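Local coordinates for protein 3-methylornithine synthase (Methanosarcina barkeri, PDB 3T7V) that catalyses the radical isomerisation of L-lysine to (3R)-3-methyl-D-ornithine in pyrrolysine biosynthesis, using a [4Fe-4S] cluster and S-adenosylmethionine, at residues 88-93 with 119-124; 127-132 with 152-157; 30-35 with 254-259; 208-213 with 259-264. All blocks are in the same frame, centred on the assembly; numbering follows the deposited sequence.

Contact 1: 88-93 with 119-124; sequences RYRLTM and PYYYED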
loop_
_atom_site.group_PDB
_atom_site.type_symbol
_atom_site.label_atom_id
_atom_site.label_comp_id
_atom_site.label_asym_id
_atom_site.label_seq_id
_atom_site.Cartn_x
_atom_site.Cartn_y
_atom_site.Cartn_z
ATOM N N ARG A 88 -6.095 4.143 21.237
ATOM C CA ARG A 88 -6.595 4.690 19.972
ATOM C C ARG A 88 -6.558 6.202 20.060
ATOM O O ARG A 88 -6.715 6.791 21.137
ATOM C CB ARG A 88 -8.038 4.319 19.746
ATOM C CG ARG A 88 -8.089 2.796 19.452
ATOM C CD ARG A 88 -9.436 2.369 19.110
ATOM N NE ARG A 88 -9.621 0.943 19.202
ATOM C CZ ARG A 88 -9.591 0.130 18.134
ATOM N NH1 ARG A 88 -9.355 0.555 16.883
ATOM N NH2 ARG A 88 -9.851 -1.166 18.326
ATOM N N TYR A 89 -6.272 6.841 18.922
ATOM C CA TYR A 89 -6.200 8.286 18.889
ATOM C C TYR A 89 -6.946 8.837 17.705
ATOM O O TYR A 89 -7.157 8.108 16.701
ATOM C CB TYR A 89 -4.716 8.758 18.903
ATOM C CG TYR A 89 -3.908 8.399 17.650
ATOM C CD1 TYR A 89 -3.042 7.306 17.626
ATOM C CD2 TYR A 89 -4.014 9.200 16.476
ATOM C CE1 TYR A 89 -2.293 6.997 16.504
ATOM C CE2 TYR A 89 -3.292 8.861 15.290
ATOM C CZ TYR A 89 -2.419 7.801 15.351
ATOM O OH TYR A 89 -1.713 7.503 14.198
ATOM N N ARG A 90 -7.244 10.121 17.741
ATOM C CA ARG A 90 -7.930 10.817 16.611
ATOM C C ARG A 90 -7.318 12.196 16.589
ATOM O O ARG A 90 -7.486 12.983 17.533
ATOM C CB ARG A 90 -9.420 10.854 16.863
ATOM C CG ARG A 90 -10.190 11.556 15.749
ATOM C CD ARG A 90 -11.689 11.625 16.059
ATOM N NE ARG A 90 -12.316 10.269 16.194
ATOM C CZ ARG A 90 -12.834 9.724 17.292
ATOM N NH1 ARG A 90 -12.695 10.319 18.536
ATOM N NH2 ARG A 90 -13.468 8.605 17.214
ATOM N N LEU A 91 -6.489 12.480 15.590
ATOM C CA LEU A 91 -5.745 13.783 15.547
ATOM C C LEU A 91 -6.765 14.916 15.501
ATOM O O LEU A 91 -7.792 14.876 14.800
ATOM C CB LEU A 91 -4.894 13.878 14.299
ATOM C CG LEU A 91 -3.807 12.797 14.188
ATOM C CD1 LEU A 91 -3.019 13.075 12.923
ATOM C CD2 LEU A 91 -2.880 12.784 15.450
ATOM N N THR A 92 -6.482 15.978 16.310
ATOM C CA THR A 92 -7.281 17.165 16.201
ATOM C C THR A 92 -6.853 18.005 14.950
ATOM O O THR A 92 -5.787 17.723 14.386
ATOM C CB THR A 92 -7.056 18.087 17.438
ATOM O OG1 THR A 92 -5.675 18.478 17.420
ATOM C CG2 THR A 92 -7.441 17.370 18.701
ATOM N N MET A 93 -7.653 19.026 14.596
ATOM C CA MET A 93 -7.275 19.878 13.489
ATOM C C MET A 93 -5.928 20.512 13.724
ATOM O O MET A 93 -5.133 20.643 12.775
ATOM C CB MET A 93 -8.360 20.956 13.276
ATOM C CG MET A 93 -8.148 21.742 11.987
ATOM S SD MET A 93 -7.977 20.612 10.541
ATOM C CE MET A 93 -9.117 19.226 10.833
ATOM N N PRO A 119 -16.182 5.799 13.485
ATOM C CA PRO A 119 -17.560 6.283 13.583
ATOM C C PRO A 119 -17.719 7.783 13.582
ATOM O O PRO A 119 -18.706 8.298 13.120
ATOM C CB PRO A 119 -18.016 5.711 14.957
ATOM C CG PRO A 119 -17.152 4.501 15.158
ATOM C CD PRO A 119 -15.825 4.789 14.512
ATOM N N TYR A 120 -16.749 8.536 14.141
ATOM C CA TYR A 120 -16.795 9.994 14.113
ATOM C C TYR A 120 -16.873 10.547 12.679
ATOM O O TYR A 120 -17.667 11.447 12.370
ATOM C CB TYR A 120 -15.578 10.526 14.852
ATOM C CG TYR A 120 -15.484 12.051 14.781
ATOM C CD1 TYR A 120 -16.259 12.863 15.612
ATOM C CD2 TYR A 120 -14.616 12.670 13.871
ATOM C CE1 TYR A 120 -16.224 14.266 15.532
ATOM C CE2 TYR A 120 -14.532 14.053 13.755
ATOM C CZ TYR A 120 -15.325 14.832 14.665
ATOM O OH TYR A 120 -15.232 16.192 14.534
ATOM N N TYR A 121 -16.013 10.015 11.792
ATOM C CA TYR A 121 -16.017 10.480 10.406
ATOM C C TYR A 121 -17.150 9.850 9.610
ATOM O O TYR A 121 -17.655 10.507 8.685
ATOM C CB TYR A 121 -14.652 10.200 9.737
ATOM C CG TYR A 121 -13.569 11.097 10.274
ATOM C CD1 TYR A 121 -13.465 12.415 9.826
ATOM C CD2 TYR A 121 -12.608 10.654 11.239
ATOM C CE1 TYR A 121 -12.495 13.265 10.288
ATOM C CE2 TYR A 121 -11.655 11.510 11.753
ATOM C CZ TYR A 121 -11.568 12.800 11.255
ATOM O OH TYR A 121 -10.584 13.700 11.684
ATOM N N TYR A 122 -17.575 8.626 9.930
ATOM C CA TYR A 122 -18.695 8.019 9.199
ATOM C C TYR A 122 -20.071 8.586 9.579
ATOM O O TYR A 122 -20.973 8.559 8.731
ATOM C CB TYR A 122 -18.637 6.494 9.407
ATOM C CG TYR A 122 -17.666 5.833 8.416
ATOM C CD1 TYR A 122 -16.271 6.014 8.493
ATOM C CD2 TYR A 122 -18.180 5.064 7.348
ATOM C CE1 TYR A 122 -15.407 5.450 7.531
ATOM C CE2 TYR A 122 -17.331 4.476 6.446
ATOM C CZ TYR A 122 -15.916 4.688 6.549
ATOM O OH TYR A 122 -15.127 4.074 5.591
ATOM N N GLU A 123 -20.218 9.102 10.814
ATOM C CA GLU A 123 -21.519 9.738 11.304
ATOM C C GLU A 123 -21.794 10.960 10.511
ATOM O O GLU A 123 -22.945 11.257 10.228
ATOM C CB GLU A 123 -21.231 10.129 12.798
ATOM C CG GLU A 123 -22.246 10.881 13.582
ATOM C CD GLU A 123 -21.804 10.861 15.007
ATOM O OE1 GLU A 123 -20.881 11.633 15.399
ATOM O OE2 GLU A 123 -22.352 10.010 15.724
ATOM N N ASP A 124 -20.751 11.703 10.146
ATOM C CA ASP A 124 -20.970 12.927 9.347
ATOM C C ASP A 124 -19.774 13.064 8.411
ATOM O O ASP A 124 -18.743 13.656 8.781
ATOM C CB ASP A 124 -21.080 14.185 10.208
ATOM C CG ASP A 124 -21.326 15.432 9.326
ATOM O OD1 ASP A 124 -21.334 15.251 8.032
ATOM O OD2 ASP A 124 -21.458 16.561 9.907
HETATM O O HOH W 1 -8.434 12.875 13.036
#

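Contact 2: 127-132 with 152-157; sequences RFVELV and NATLLK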
loop_
_atom_site.group_PDB
_atom_site.type_symbol
_atom_site.label_atom_id
_atom_site.label_comp_id
_atom_site.label_asym_id
_atom_site.label_seq_id
_atom_site.Cartn_x
_atom_site.Cartn_y
_atom_site.Cartn_z
ATOM N N ARG A 127 -17.160 15.770 7.767
ATOM C CA ARG A 127 -15.965 16.003 8.591
ATOM C C ARG A 127 -14.707 15.455 7.878
ATOM O O ARG A 127 -13.642 16.042 7.983
ATOM C CB ARG A 127 -16.099 15.183 9.890
ATOM C CG ARG A 127 -17.167 15.719 10.816
ATOM C CD ARG A 127 -17.579 14.694 11.931
ATOM N NE ARG A 127 -18.551 15.341 12.818
ATOM C CZ ARG A 127 -19.275 14.659 13.668
ATOM N NH1 ARG A 127 -19.211 13.349 13.752
ATOM N NH2 ARG A 127 -20.070 15.316 14.528
ATOM N N PHE A 128 -14.864 14.342 7.137
ATOM C CA PHE A 128 -13.721 13.803 6.395
ATOM C C PHE A 128 -13.451 14.692 5.184
ATOM O O PHE A 128 -12.279 14.913 4.832
ATOM C CB PHE A 128 -14.056 12.367 5.979
ATOM C CG PHE A 128 -13.004 11.787 5.092
ATOM C CD1 PHE A 128 -11.695 11.577 5.544
ATOM C CD2 PHE A 128 -13.314 11.555 3.744
ATOM C CE1 PHE A 128 -10.649 11.061 4.704
ATOM C CE2 PHE A 128 -12.313 11.033 2.927
ATOM C CZ PHE A 128 -10.987 10.803 3.382
ATOM N N VAL A 129 -14.491 15.104 4.474
ATOM C CA VAL A 129 -14.326 15.992 3.285
ATOM C C VAL A 129 -13.600 17.275 3.733
ATOM O O VAL A 129 -12.685 17.741 3.006
ATOM C CB VAL A 129 -15.717 16.305 2.669
ATOM C CG1 VAL A 129 -15.517 17.286 1.489
ATOM C CG2 VAL A 129 -16.354 14.979 2.167
ATOM N N GLU A 130 -13.917 17.815 4.914
ATOM C CA GLU A 130 -13.250 19.050 5.353
ATOM C C GLU A 130 -11.793 18.757 5.676
ATOM O O GLU A 130 -10.906 19.602 5.437
ATOM C CB GLU A 130 -14.001 19.617 6.611
ATOM C CG GLU A 130 -13.456 20.966 7.153
ATOM C CD GLU A 130 -14.427 21.672 8.118
ATOM O OE1 GLU A 130 -14.009 22.673 8.753
ATOM O OE2 GLU A 130 -15.605 21.241 8.237
ATOM N N LEU A 131 -11.538 17.575 6.238
ATOM C CA LEU A 131 -10.126 17.176 6.503
ATOM C C LEU A 131 -9.340 17.106 5.158
ATOM O O LEU A 131 -8.187 17.637 5.040
ATOM C CB LEU A 131 -10.039 15.824 7.281
ATOM C CG LEU A 131 -8.634 15.387 7.671
ATOM C CD1 LEU A 131 -8.880 14.329 8.781
ATOM C CD2 LEU A 131 -7.968 14.773 6.501
ATOM N N VAL A 132 -9.875 16.481 4.141
ATOM C CA VAL A 132 -9.147 16.487 2.874
ATOM C C VAL A 132 -8.928 17.898 2.325
ATOM O O VAL A 132 -7.809 18.212 1.874
ATOM C CB VAL A 132 -9.965 15.648 1.832
ATOM C CG1 VAL A 132 -9.326 15.727 0.433
ATOM C CG2 VAL A 132 -10.030 14.167 2.270
ATOM N N ASN A 152 -20.389 6.442 -1.881
ATOM C CA ASN A 152 -20.054 7.109 -3.138
ATOM C C ASN A 152 -20.198 8.645 -3.024
ATOM O O ASN A 152 -19.374 9.378 -3.589
ATOM C CB ASN A 152 -20.998 6.648 -4.240
ATOM C CG ASN A 152 -20.749 5.245 -4.694
ATOM O OD1 ASN A 152 -19.761 4.608 -4.312
ATOM N ND2 ASN A 152 -21.630 4.760 -5.601
ATOM N N ALA A 153 -21.180 9.172 -2.325
ATOM C CA ALA A 153 -21.296 10.612 -2.252
ATOM C C ALA A 153 -20.043 11.210 -1.587
ATOM O O ALA A 153 -19.596 12.292 -1.923
ATOM C CB ALA A 153 -22.523 11.006 -1.465
ATOM N N THR A 154 -19.522 10.534 -0.547
ATOM C CA THR A 154 -18.353 11.095 0.138
ATOM C C THR A 154 -17.144 10.997 -0.811
ATOM O O THR A 154 -16.333 11.936 -0.849
ATOM C CB THR A 154 -18.084 10.335 1.397
ATOM O OG1 THR A 154 -19.290 10.392 2.162
ATOM C CG2 THR A 154 -16.952 10.998 2.227
ATOM N N LEU A 155 -17.016 9.889 -1.549
ATOM C CA LEU A 155 -15.895 9.767 -2.509
ATOM C C LEU A 155 -15.917 10.932 -3.510
ATOM O O LEU A 155 -14.882 11.513 -3.891
ATOM C CB LEU A 155 -15.904 8.388 -3.252
ATOM C CG LEU A 155 -15.524 7.211 -2.322
ATOM C CD1 LEU A 155 -15.764 5.950 -3.188
ATOM C CD2 LEU A 155 -14.058 7.357 -1.844
ATOM N N LEU A 156 -17.123 11.249 -3.997
ATOM C CA LEU A 156 -17.256 12.318 -5.001
ATOM C C LEU A 156 -16.901 13.681 -4.390
ATOM O O LEU A 156 -16.131 14.466 -5.013
ATOM C CB LEU A 156 -18.729 12.200 -5.473
ATOM C CG LEU A 156 -19.412 13.198 -6.243
ATOM C CD1 LEU A 156 -20.719 12.493 -6.717
ATOM C CD2 LEU A 156 -19.618 14.485 -5.490
ATOM N N LYS A 157 -17.297 13.935 -3.138
ATOM C CA LYS A 157 -16.966 15.207 -2.506
ATOM C C LYS A 157 -15.463 15.319 -2.202
ATOM O O LYS A 157 -14.862 16.423 -2.339
ATOM C CB LYS A 157 -17.780 15.404 -1.259
ATOM C CG LYS A 157 -19.259 15.695 -1.589
ATOM C CD LYS A 157 -19.994 15.669 -0.258
ATOM C CE LYS A 157 -21.353 16.228 -0.477
ATOM N NZ LYS A 157 -22.267 15.387 0.352
#

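Contact 3: 30-35 with 254-259; sequences TLLSLE and SNLSEL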
loop_
_atom_site.group_PDB
_atom_site.type_symbol
_atom_site.label_atom_id
_atom_site.label_comp_id
_atom_site.label_asym_id
_atom_site.label_seq_id
_atom_site.Cartn_x
_atom_site.Cartn_y
_atom_site.Cartn_z
ATOM N N THR A 30 5.173 -21.304 -11.871
ATOM C CA THR A 30 6.597 -21.541 -11.852
ATOM C C THR A 30 7.295 -20.486 -10.998
ATOM O O THR A 30 8.078 -20.827 -10.091
ATOM C CB THR A 30 7.096 -21.527 -13.248
ATOM O OG1 THR A 30 6.422 -22.521 -14.006
ATOM C CG2 THR A 30 8.673 -21.739 -13.284
ATOM N N LEU A 31 6.982 -19.212 -11.267
ATOM C CA LEU A 31 7.639 -18.102 -10.530
ATOM C C LEU A 31 7.313 -18.135 -9.045
ATOM O O LEU A 31 8.210 -17.957 -8.161
ATOM C CB LEU A 31 7.285 -16.739 -11.174
ATOM C CG LEU A 31 7.820 -16.601 -12.619
ATOM C CD1 LEU A 31 7.405 -15.236 -13.144
ATOM C CD2 LEU A 31 9.331 -16.713 -12.745
ATOM N N LEU A 32 6.047 -18.437 -8.755
ATOM C CA LEU A 32 5.624 -18.488 -7.365
ATOM C C LEU A 32 6.169 -19.684 -6.601
ATOM O O LEU A 32 6.133 -19.717 -5.378
ATOM C CB LEU A 32 4.100 -18.356 -7.246
ATOM C CG LEU A 32 3.543 -16.970 -7.664
ATOM C CD1 LEU A 32 2.005 -17.069 -7.798
ATOM C CD2 LEU A 32 3.943 -15.832 -6.660
ATOM N N SER A 33 6.660 -20.729 -7.295
ATOM C CA SER A 33 7.166 -21.885 -6.540
ATOM C C SER A 33 8.712 -21.822 -6.438
ATOM O O SER A 33 9.317 -22.756 -5.948
ATOM C CB SER A 33 6.623 -23.200 -7.094
ATOM O OG SER A 33 7.008 -23.280 -8.410
ATOM N N LEU A 34 9.349 -20.728 -6.885
ATOM C CA LEU A 34 10.801 -20.642 -6.862
ATOM C C LEU A 34 11.279 -20.638 -5.407
ATOM O O LEU A 34 10.685 -19.974 -4.556
ATOM C CB LEU A 34 11.357 -19.403 -7.609
ATOM C CG LEU A 34 11.155 -19.280 -9.095
ATOM C CD1 LEU A 34 11.530 -17.872 -9.517
ATOM C CD2 LEU A 34 12.084 -20.240 -9.793
ATOM N N GLU A 35 12.319 -21.412 -5.116
ATOM C CA GLU A 35 12.769 -21.586 -3.742
ATOM C C GLU A 35 14.279 -21.313 -3.633
ATOM O O GLU A 35 14.755 -20.828 -2.588
ATOM C CB GLU A 35 12.419 -23.025 -3.296
ATOM C CG GLU A 35 13.002 -23.450 -1.953
ATOM C CD GLU A 35 12.519 -24.825 -1.522
ATOM O OE1 GLU A 35 11.475 -24.877 -0.836
ATOM O OE2 GLU A 35 13.164 -25.841 -1.884
ATOM N N SER A 254 4.281 -21.353 4.257
ATOM C CA SER A 254 4.444 -21.096 2.797
ATOM C C SER A 254 5.738 -20.443 2.388
ATOM O O SER A 254 6.381 -19.739 3.177
ATOM C CB SER A 254 3.292 -20.233 2.263
ATOM O OG SER A 254 2.275 -21.072 1.704
ATOM N N ASN A 255 6.085 -20.640 1.113
ATOM C CA ASN A 255 7.243 -20.011 0.460
ATOM C C ASN A 255 6.834 -18.713 -0.283
ATOM O O ASN A 255 7.644 -18.153 -1.104
ATOM C CB ASN A 255 7.877 -21.033 -0.540
ATOM C CG ASN A 255 9.397 -21.032 -0.504
ATOM O OD1 ASN A 255 10.017 -20.483 0.419
ATOM N ND2 ASN A 255 10.017 -21.663 -1.510
ATOM N N LEU A 256 5.602 -18.228 -0.030
ATOM C CA LEU A 256 5.051 -17.127 -0.841
ATOM C C LEU A 256 5.370 -15.762 -0.255
ATOM O O LEU A 256 4.510 -15.011 0.341
ATOM C CB LEU A 256 3.587 -17.238 -1.147
ATOM C CG LEU A 256 3.168 -18.438 -1.920
ATOM C CD1 LEU A 256 1.724 -18.765 -1.676
ATOM C CD2 LEU A 256 3.358 -18.159 -3.413
ATOM N N SER A 257 6.607 -15.403 -0.515
ATOM C CA SER A 257 7.144 -14.268 0.144
ATOM C C SER A 257 6.669 -13.030 -0.598
ATOM O O SER A 257 6.442 -13.061 -1.807
ATOM C CB SER A 257 8.643 -14.353 0.183
ATOM O OG SER A 257 9.123 -14.008 -1.085
ATOM N N GLU A 258 6.592 -11.950 0.139
ATOM C CA GLU A 258 6.285 -10.666 -0.448
ATOM C C GLU A 258 7.305 -10.305 -1.582
ATOM O O GLU A 258 6.911 -9.741 -2.576
ATOM C CB GLU A 258 6.278 -9.664 0.679
ATOM C CG GLU A 258 5.942 -8.246 0.232
ATOM C CD GLU A 258 6.089 -7.250 1.345
ATOM O OE1 GLU A 258 6.019 -7.678 2.566
ATOM O OE2 GLU A 258 6.259 -6.033 1.028
ATOM N N LEU A 259 8.610 -10.605 -1.425
ATOM C CA LEU A 259 9.536 -10.212 -2.475
ATOM C C LEU A 259 9.282 -10.895 -3.795
ATOM O O LEU A 259 9.331 -10.290 -4.853
ATOM C CB LEU A 259 10.987 -10.470 -2.044
ATOM C CG LEU A 259 11.396 -9.928 -0.662
ATOM C CD1 LEU A 259 12.872 -10.354 -0.493
ATOM C CD2 LEU A 259 11.254 -8.414 -0.708
#

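Contact 4: 208-213 with 259-264; sequences ILTGVG and LKIISV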
loop_
_atom_site.group_PDB
_atom_site.type_symbol
_atom_site.label_atom_id
_atom_site.label_comp_id
_atom_site.label_asym_id
_atom_site.label_seq_id
_atom_site.Cartn_x
_atom_site.Cartn_y
_atom_site.Cartn_z
ATOM N N ILE A 208 -3.016 -7.029 -2.067
ATOM C CA ILE A 208 -3.226 -8.363 -1.465
ATOM C C ILE A 208 -2.330 -8.639 -0.298
ATOM O O ILE A 208 -1.280 -7.975 -0.115
ATOM C CB ILE A 208 -3.178 -9.388 -2.570
ATOM C CG1 ILE A 208 -1.779 -9.436 -3.100
ATOM C CG2 ILE A 208 -4.387 -9.147 -3.540
ATOM C CD1 ILE A 208 -1.609 -10.486 -4.278
ATOM N N LEU A 209 -2.786 -9.504 0.603
ATOM C CA LEU A 209 -2.009 -9.944 1.720
ATOM C C LEU A 209 -1.426 -11.288 1.424
ATOM O O LEU A 209 -2.092 -12.147 0.836
ATOM C CB LEU A 209 -2.916 -10.060 2.902
ATOM C CG LEU A 209 -3.189 -8.962 3.773
ATOM C CD1 LEU A 209 -4.035 -9.464 4.988
ATOM C CD2 LEU A 209 -1.909 -8.428 4.395
ATOM N N THR A 210 -0.161 -11.499 1.807
ATOM C CA THR A 210 0.446 -12.824 1.702
ATOM C C THR A 210 0.854 -13.266 3.060
ATOM O O THR A 210 0.983 -12.459 3.945
ATOM C CB THR A 210 1.610 -12.876 0.668
ATOM O OG1 THR A 210 1.928 -14.263 0.456
ATOM C CG2 THR A 210 2.847 -12.176 1.117
ATOM N N GLY A 211 1.044 -14.572 3.235
ATOM C CA GLY A 211 1.391 -15.095 4.555
ATOM C C GLY A 211 0.205 -15.284 5.444
ATOM O O GLY A 211 0.353 -15.337 6.664
ATOM N N VAL A 212 -0.996 -15.335 4.841
ATOM C CA VAL A 212 -2.222 -15.305 5.628
ATOM C C VAL A 212 -3.045 -16.552 5.296
ATOM O O VAL A 212 -4.265 -16.567 5.475
ATOM C CB VAL A 212 -2.987 -13.934 5.377
ATOM C CG1 VAL A 212 -3.607 -13.964 3.957
ATOM C CG2 VAL A 212 -3.853 -13.487 6.586
ATOM N N GLY A 213 -2.386 -17.587 4.770
ATOM C CA GLY A 213 -3.021 -18.887 4.487
ATOM C C GLY A 213 -3.342 -19.013 3.004
ATOM O O GLY A 213 -4.019 -19.978 2.600
ATOM N N LEU A 259 8.610 -10.605 -1.425
ATOM C CA LEU A 259 9.536 -10.212 -2.475
ATOM C C LEU A 259 9.282 -10.895 -3.795
ATOM O O LEU A 259 9.331 -10.290 -4.853
ATOM C CB LEU A 259 10.987 -10.470 -2.044
ATOM C CG LEU A 259 11.396 -9.928 -0.662
ATOM C CD1 LEU A 259 12.872 -10.354 -0.493
ATOM C CD2 LEU A 259 11.254 -8.414 -0.708
ATOM N N LYS A 260 8.986 -12.204 -3.727
ATOM C CA LYS A 260 8.622 -12.955 -4.935
ATOM C C LYS A 260 7.377 -12.348 -5.595
ATOM O O LYS A 260 7.293 -12.202 -6.797
ATOM C CB LYS A 260 8.354 -14.443 -4.521
ATOM C CG LYS A 260 8.195 -15.428 -5.632
ATOM C CD LYS A 260 8.723 -16.859 -5.182
ATOM C CE LYS A 260 8.145 -17.198 -3.850
ATOM N NZ LYS A 260 8.210 -18.691 -3.701
ATOM N N ILE A 261 6.391 -11.987 -4.773
ATOM C CA ILE A 261 5.172 -11.509 -5.372
ATOM C C ILE A 261 5.351 -10.100 -5.925
ATOM O O ILE A 261 4.761 -9.746 -6.927
ATOM C CB ILE A 261 4.005 -11.553 -4.373
ATOM C CG1 ILE A 261 3.697 -13.064 -4.057
ATOM C CG2 ILE A 261 2.707 -10.872 -4.878
ATOM C CD1 ILE A 261 2.843 -13.163 -2.839
ATOM N N ILE A 262 6.190 -9.271 -5.268
ATOM C CA ILE A 262 6.543 -7.928 -5.857
ATOM C C ILE A 262 7.122 -8.087 -7.266
ATOM O O ILE A 262 6.755 -7.368 -8.188
ATOM C CB ILE A 262 7.466 -7.110 -4.952
ATOM C CG1 ILE A 262 6.715 -6.608 -3.737
ATOM C CG2 ILE A 262 8.078 -5.956 -5.737
ATOM C CD1 ILE A 262 7.646 -6.025 -2.694
ATOM N N SER A 263 8.059 -9.066 -7.375
ATOM C CA SER A 263 8.654 -9.261 -8.715
ATOM C C SER A 263 7.614 -9.741 -9.711
ATOM O O SER A 263 7.582 -9.264 -10.832
ATOM C CB SER A 263 9.769 -10.271 -8.656
ATOM O OG SER A 263 10.798 -9.824 -7.794
ATOM N N VAL A 264 6.725 -10.646 -9.295
ATOM C CA VAL A 264 5.687 -11.105 -10.212
ATOM C C VAL A 264 4.753 -9.941 -10.570
ATOM O O VAL A 264 4.350 -9.777 -11.737
ATOM C CB VAL A 264 4.898 -12.272 -9.546
ATOM C CG1 VAL A 264 3.672 -12.578 -10.373
ATOM C CG2 VAL A 264 5.817 -13.515 -9.520
#

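Contact 1: 88-93 with 119-124
Arg-90 and Tyr-120 mark the closest backbone approach, 9.2 Å between their CA atoms, so side chains and one water make the junction of loop 88-93 with the short helix 119-123. Arg-90 starts out extended and then bends at the CG-CD bond (chi3 -61°), which lays its guanidinium against the root of Tyr-120. Tyr-120 CB lies over one face of that group, 3.5 Å from Arg-90 NE. Arg-90 CD comes within 3.8 Å of Tyr-120 CD2, with guanidinium and ring planes 44° apart, too oblique for a stack. Arg-90 NE forms a salt bridge with Asp-118, just before the helix. With an alanine here, Asp-118 is likely to be left without this charged mate and the Tyr-120 CB without its cover. Tyr-121 is packed on one face by Tyr-120 CD2, 3.7 Å above the ring centre. A water at the edge of the Tyr-121 ring, in its plane, accepts from Tyr-121 OH at 2.7 Å and donates to Leu-91 O, also at 2.7 Å. Loop 88-93 follows the cluster loop of the radical SAM fold, whose Cys-71, Cys-75 and Cys-78 form the CX3CX2C motif; the Arg-90 side chain is about 9 Å from that of Cys-71, and helix 119-123 follows barrel strand 110-115.

Contact 2: 127-132 with 152-157
Thr-154 CG2 meets the Phe-128 ring at its edge, near the ring plane and 4.0 Å from CD2, while one face of the same ring is covered from within its own helix by Val-132 CG2, 3.7 Å above the plane and offset toward the rim. The Thr-154 methyl stands anti to its amide nitrogen (chi1 -56° for OG1), which turns it to helix 127-132 while OG1 hydrogen-bonds Asp-151. The same methyl also touches Val-129 CG2, at 4.0 Å. These are neighbouring outer helices of the radical SAM TIM-barrel fold, following parallel strands 110-115 and 143-146; the axes of the two segments run nearly parallel, 19° apart and 9.7 Å at closest approach. Val-129 reaches across with both branches: CG2 packs 3.7 Å from Lys-157 CB, and CG1 lies 4.0 Å from Lys-157 O. Shortening Val-129 to an alanine would probably open a gap between the Thr-154 methyl and the Lys-157 CB. Lys-157 contributes just the root of its side chain, its amino end leading away from the neighbouring helix. On the barrel side, Phe-128 also rests on Phe-67 and Pro-147, its side chain about 8 Å from that of Ser-146, which binds (3R)-3-methyl-D-ornithine.

Contact 3: 30-35 with 254-259
Leu-32 O, Leu-34 O and Asn-255 O, carbonyls from both segments, all hydrogen-bond the ammonium group of Lys-260, so one lysine nitrogen ties the C-terminal end of helix 25-32 to the loop before helix 258-268. The contact thereby fastens an N-terminal helix to an outer helix of the radical SAM TIM barrel, away from the annotated sites. Three acceptors would be expected to stabilise the positive charge of Lys-260. Asn-255 O has a second, weak bond from Ser-257 N at 3.0 Å, which closes an inverse gamma turn centred on Leu-256. Just beyond it, Ser-257 takes the N-cap position of helix 258-268, its OG accepting from the backbone nitrogen of Lys-260. The apolar half of the contact pairs Leu-32 with Leu-256, whose side chains meet at about a right angle. Leu-256 CG stands beside its own amide nitrogen (chi1 -61°), and the CD2 branch reaches Leu-32 CB at 3.9 Å and Leu-32 CD2 at 4.0 Å. Helix 216-228 packs on the same pair, through Ile-216 and Thr-219 against Leu-256 and Ile-220 against Leu-32. At the outer rim the Asn-255 amide crosses the Glu-35 side chain, carboxylate and amide planes 68° apart. Glu-35 is poorly ordered. Asn-255 ND2 lies alongside its aliphatic part, 3.3 Å from Glu-35 CB and 3.5 Å from Glu-35 CG.

Contact 4: 208-213 with 259-264
Strand 203-210 of the TIM barrel presents Ile-208 and Thr-210 outward to Ile-261 of helix 258-268, the typical packing of a barrel strand beneath its outer layer of helices. The strand's alternation divides the work: Leu-209, between the two, points away from the helix and touches the bound S-adenosylmethionine. Thr-210 and Ile-261 reach toward each other tip to tip. The Ile-261 CD1 methyl meets the head of the threonine, 3.6 Å from Thr-210 OG1, and also touches Thr-210 CB and, a little farther off, CG2. Thr-210 places OG1 opposite its backbone nitrogen (chi1 -168°), leaving CG2 wedged between the nitrogen and the carbonyl carbon. From there OG1 donates to Leu-256 O, just before the helix, and accepts from Asn-214 ND2. Ile-208 makes a looser contact through its far end, CD1 lying 4.4 Å from Ile-261 CG2. Val-236 of the adjacent parallel strand and Leu-32 of helix 25-32 also pack on Ile-261, so this one side chain bridges the sheet and helix 25-32. Helix and strand thus meet through apolar contact, and the one buried hydroxyl among the touching groups has both its donor and an acceptor role filled, which probably lets it sit against a methyl at little cost.

The contacts form two pairs on opposite sides of the chain's centre. Contacts 1 and 2, centres 13 Å apart, meet through Tyr-120 O and Arg-127 NH1 at 2.8 Å, and through Tyr-121, which packs on Phe-128 and Leu-131. Contacts 3 and 4 lie 8 Å apart, share Leu-259 and use the same helix; Thr-210 OG1 to Leu-256 O, 2.7 Å, ties them. The pairs do not touch: contacts 1 and 4 come no nearer than about 16 Å between nearest atoms. Bound S-adenosylmethionine is about 8 Å from the Ile-208 side chain of contact 4, 10 Å from Phe-128 of contact 2, 11 Å from Tyr-121 of contact 1 and 14 Å from Leu-256 of contact 3.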